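Local coordinates for protein nitrite transporter NirC (Salmonella enterica subsp. enterica serovar Typhimurium, PDB 4FC4) that moves nitrite in either direction across the cytoplasmic membrane as a pentameric channel of the formate/nitrite transporter family, at residues A63-A68 against W185-F190. Sequence-based numbering, arbitrary orientation.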
ATOM      1  N   ALA B  63       0.492  12.440   5.113  1.00 36.72           N
ATOM      2  CA  ALA B  63       0.274  11.225   4.346  1.00 36.49           C
ATOM      3  C   ALA B  63      -0.242  11.501   2.907  1.00 34.94           C
ATOM      4  O   ALA B  63      -0.210  10.619   2.054  1.00 36.83           O
ATOM      5  CB  ALA B  63      -0.674  10.280   5.109  1.00 31.54           C
ATOM      6  N   THR B  64      -0.738  12.696   2.636  1.00 33.26           N
ATOM      7  CA  THR B  64      -1.379  12.953   1.342  1.00 34.20           C
ATOM      8  C   THR B  64      -0.606  13.971   0.537  1.00 34.34           C
ATOM      9  O   THR B  64      -1.005  14.296  -0.576  1.00 35.46           O
ATOM     10  CB  THR B  64      -2.872  13.386   1.459  1.00 34.35           C
ATOM     11  OG1 THR B  64      -2.968  14.564   2.291  1.00 36.15           O
ATOM     12  CG2 THR B  64      -3.745  12.247   2.063  1.00 29.96           C
ATOM     13  N   PHE B  65       0.513  14.456   1.064  1.00 34.18           N
ATOM     14  CA  PHE B  65       1.284  15.452   0.332  1.00 34.47           C
ATOM     15  C   PHE B  65       2.191  14.817  -0.720  1.00 36.08           C
ATOM     16  O   PHE B  65       2.675  15.508  -1.634  1.00 33.31           O
ATOM     17  CB  PHE B  65       2.083  16.323   1.281  1.00 32.26           C
ATOM     18  CG  PHE B  65       2.730  17.516   0.601  1.00 33.15           C
ATOM     19  CD1 PHE B  65       1.956  18.445  -0.080  1.00 32.37           C
ATOM     20  CD2 PHE B  65       4.155  17.703   0.631  1.00 32.60           C
ATOM     21  CE1 PHE B  65       2.558  19.572  -0.698  1.00 33.02           C
ATOM     22  CE2 PHE B  65       4.743  18.804   0.015  1.00 33.51           C
ATOM     23  CZ  PHE B  65       3.940  19.753  -0.645  1.00 32.24           C
ATOM     24  N   GLY B  66       2.381  13.480  -0.626  1.00 40.46           N
ATOM     25  CA  GLY B  66       3.233  12.731  -1.583  1.00 39.24           C
ATOM     26  C   GLY B  66       3.107  13.078  -3.085  1.00 43.47           C
ATOM     27  O   GLY B  66       4.088  13.051  -3.837  1.00 45.10           O
ATOM     28  N   ILE B  67       1.887  13.346  -3.540  1.00 45.41           N
ATOM     29  CA  ILE B  67       1.653  13.667  -4.942  1.00 42.97           C
ATOM     30  C   ILE B  67       2.583  14.802  -5.399  1.00 40.00           C
ATOM     31  O   ILE B  67       3.041  14.810  -6.551  1.00 41.42           O
ATOM     32  CB  ILE B  67       0.154  13.966  -5.198  1.00 40.42           C
ATOM     33  CG1 ILE B  67      -0.075  14.408  -6.651  1.00 40.02           C
ATOM     34  CG2 ILE B  67      -0.320  15.000  -4.201  1.00 41.62           C
ATOM     35  CD1 ILE B  67      -1.487  14.299  -7.123  1.00 37.35           C
ATOM     36  N   ALA B  68       2.907  15.727  -4.499  1.00 37.52           N
ATOM     37  CA  ALA B  68       3.620  16.957  -4.915  1.00 36.20           C
ATOM     38  C   ALA B  68       4.953  16.617  -5.584  1.00 36.54           C
ATOM     39  O   ALA B  68       5.216  17.040  -6.693  1.00 40.20           O
ATOM     40  CB  ALA B  68       3.859  17.932  -3.724  1.00 37.61           C
ATOM     41  N   TRP B 185       7.421   8.778   1.892  1.00 36.30           N
ATOM     42  CA  TRP B 185       7.949   8.742   3.242  1.00 35.21           C
ATOM     43  C   TRP B 185       8.479  10.075   3.593  1.00 38.87           C
ATOM     44  O   TRP B 185       8.240  10.570   4.706  1.00 40.16           O
ATOM     45  CB  TRP B 185       9.079   7.745   3.408  1.00 34.91           C
ATOM     46  CG  TRP B 185       8.671   6.373   3.789  1.00 34.03           C
ATOM     47  CD1 TRP B 185       8.847   5.190   3.053  1.00 37.10           C
ATOM     48  CD2 TRP B 185       8.013   5.963   5.020  1.00 33.96           C
ATOM     49  NE1 TRP B 185       8.372   4.103   3.721  1.00 30.38           N
ATOM     50  CE2 TRP B 185       7.847   4.491   4.924  1.00 34.14           C
ATOM     51  CE3 TRP B 185       7.529   6.638   6.151  1.00 34.69           C
ATOM     52  CZ2 TRP B 185       7.185   3.749   5.932  1.00 37.04           C
ATOM     53  CZ3 TRP B 185       6.902   5.890   7.170  1.00 38.14           C
ATOM     54  CH2 TRP B 185       6.730   4.471   7.064  1.00 38.63           C
ATOM     55  N   CYS B 186       9.196  10.693   2.662  1.00 35.66           N
ATOM     56  CA  CYS B 186       9.921  11.926   3.022  1.00 36.81           C
ATOM     57  C   CYS B 186       8.998  13.104   3.164  1.00 37.44           C
ATOM     58  O   CYS B 186       9.221  13.970   3.996  1.00 38.30           O
ATOM     59  CB  CYS B 186      10.978  12.258   1.971  1.00 33.77           C
ATOM     60  SG  CYS B 186      12.327  11.109   2.075  1.00 34.78           S
ATOM     61  N   LEU B 187       7.983  13.155   2.300  1.00 36.70           N
ATOM     62  CA  LEU B 187       6.971  14.195   2.411  1.00 35.17           C
ATOM     63  C   LEU B 187       6.042  13.984   3.645  1.00 34.76           C
ATOM     64  O   LEU B 187       5.739  14.954   4.308  1.00 38.38           O
ATOM     65  CB  LEU B 187       6.219  14.336   1.079  1.00 32.36           C
ATOM     66  CG  LEU B 187       6.966  15.217   0.066  1.00 31.46           C
ATOM     67  CD1 LEU B 187       8.427  14.774  -0.142  1.00 28.79           C
ATOM     68  CD2 LEU B 187       6.168  15.235  -1.244  1.00 30.97           C
ATOM     69  N   LEU B 188       5.621  12.747   3.982  1.00 37.23           N
ATOM     70  CA  LEU B 188       5.057  12.506   5.353  1.00 36.86           C
ATOM     71  C   LEU B 188       5.896  13.212   6.442  1.00 37.72           C
ATOM     72  O   LEU B 188       5.387  13.960   7.297  1.00 38.88           O
ATOM     73  CB  LEU B 188       4.960  11.016   5.653  1.00 35.78           C
ATOM     74  CG  LEU B 188       4.488  10.563   7.042  1.00 36.73           C
ATOM     75  CD1 LEU B 188       3.136  11.170   7.431  1.00 37.24           C
ATOM     76  CD2 LEU B 188       4.349   9.061   7.051  1.00 33.60           C
ATOM     77  N   ALA B 189       7.206  12.986   6.372  1.00 34.83           N
ATOM     78  CA  ALA B 189       8.101  13.356   7.432  1.00 34.65           C
ATOM     79  C   ALA B 189       8.267  14.900   7.464  1.00 37.20           C
ATOM     80  O   ALA B 189       8.200  15.474   8.550  1.00 34.83           O
ATOM     81  CB  ALA B 189       9.475  12.674   7.269  1.00 33.51           C
ATOM     82  N   PHE B 190       8.490  15.563   6.337  1.00 33.08           N
ATOM     83  CA  PHE B 190       8.738  17.000   6.447  1.00 38.14           C
ATOM     84  C   PHE B 190       7.485  17.780   6.817  1.00 40.26           C
ATOM     85  O   PHE B 190       7.539  18.673   7.665  1.00 47.45           O
ATOM     86  CB  PHE B 190       9.532  17.556   5.263  1.00 37.63           C
ATOM     87  CG  PHE B 190       8.727  18.394   4.304  1.00 44.50           C
ATOM     88  CD1 PHE B 190       8.212  19.667   4.681  1.00 41.43           C
ATOM     89  CD2 PHE B 190       8.533  17.961   2.983  1.00 40.98           C
ATOM     90  CE1 PHE B 190       7.454  20.413   3.781  1.00 41.37           C
ATOM     91  CE2 PHE B 190       7.815  18.736   2.100  1.00 38.56           C
ATOM     92  CZ  PHE B 190       7.262  19.946   2.492  1.00 37.81           C
TER
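L187 reaches from helix 177-192 into the break between helix 57-63 and helix 67-75, and most of the contact gathers round it. Its CG stands anti to the carbonyl carbon (chi1 -83°), which carries the branched end across to F65, G66 and A68. Methyl CD2 does most of the touching, 3.7 Å from F65 CD2. It also rests on main chain, 3.9 Å from G66 CA. Its 3.5 Å approach to F65 O is a van der Waals contact; that oxygen accepts the amide of A68. A forked aliphatic chain suits this place, since one methyl can meet ring, backbone and the small CB of A68 together. The next residue, L188, sends CD1 to within 3.7 Å of A63 N. Here the backbones draw close, A63 CA and L188 CA 5.1 Å apart, and the A63 methyl points away. L188 also packs on L44 of a neighbouring subunit. Three residues on from L187, F190 presents the end of its ring to F65, CZ lying 3.7 Å from F65 CE2. A long, flat aromatic suits the span from helix to ring; the two planes stand at 85°. F65 meets both partners because its CG is anti to the backbone N (chi1 -171°), and A68 CB covers one face of its ring, offset toward the rim. I42 and I45 of helix 24-51 pack on F65 as well. Between the two segments the chemistry is therefore apolar and nondirectional: shape joins the interrupted membrane helix to helix 177-192, whereas W184 NE1 and T70 OG1 bind the carbonyls of A63 and G66.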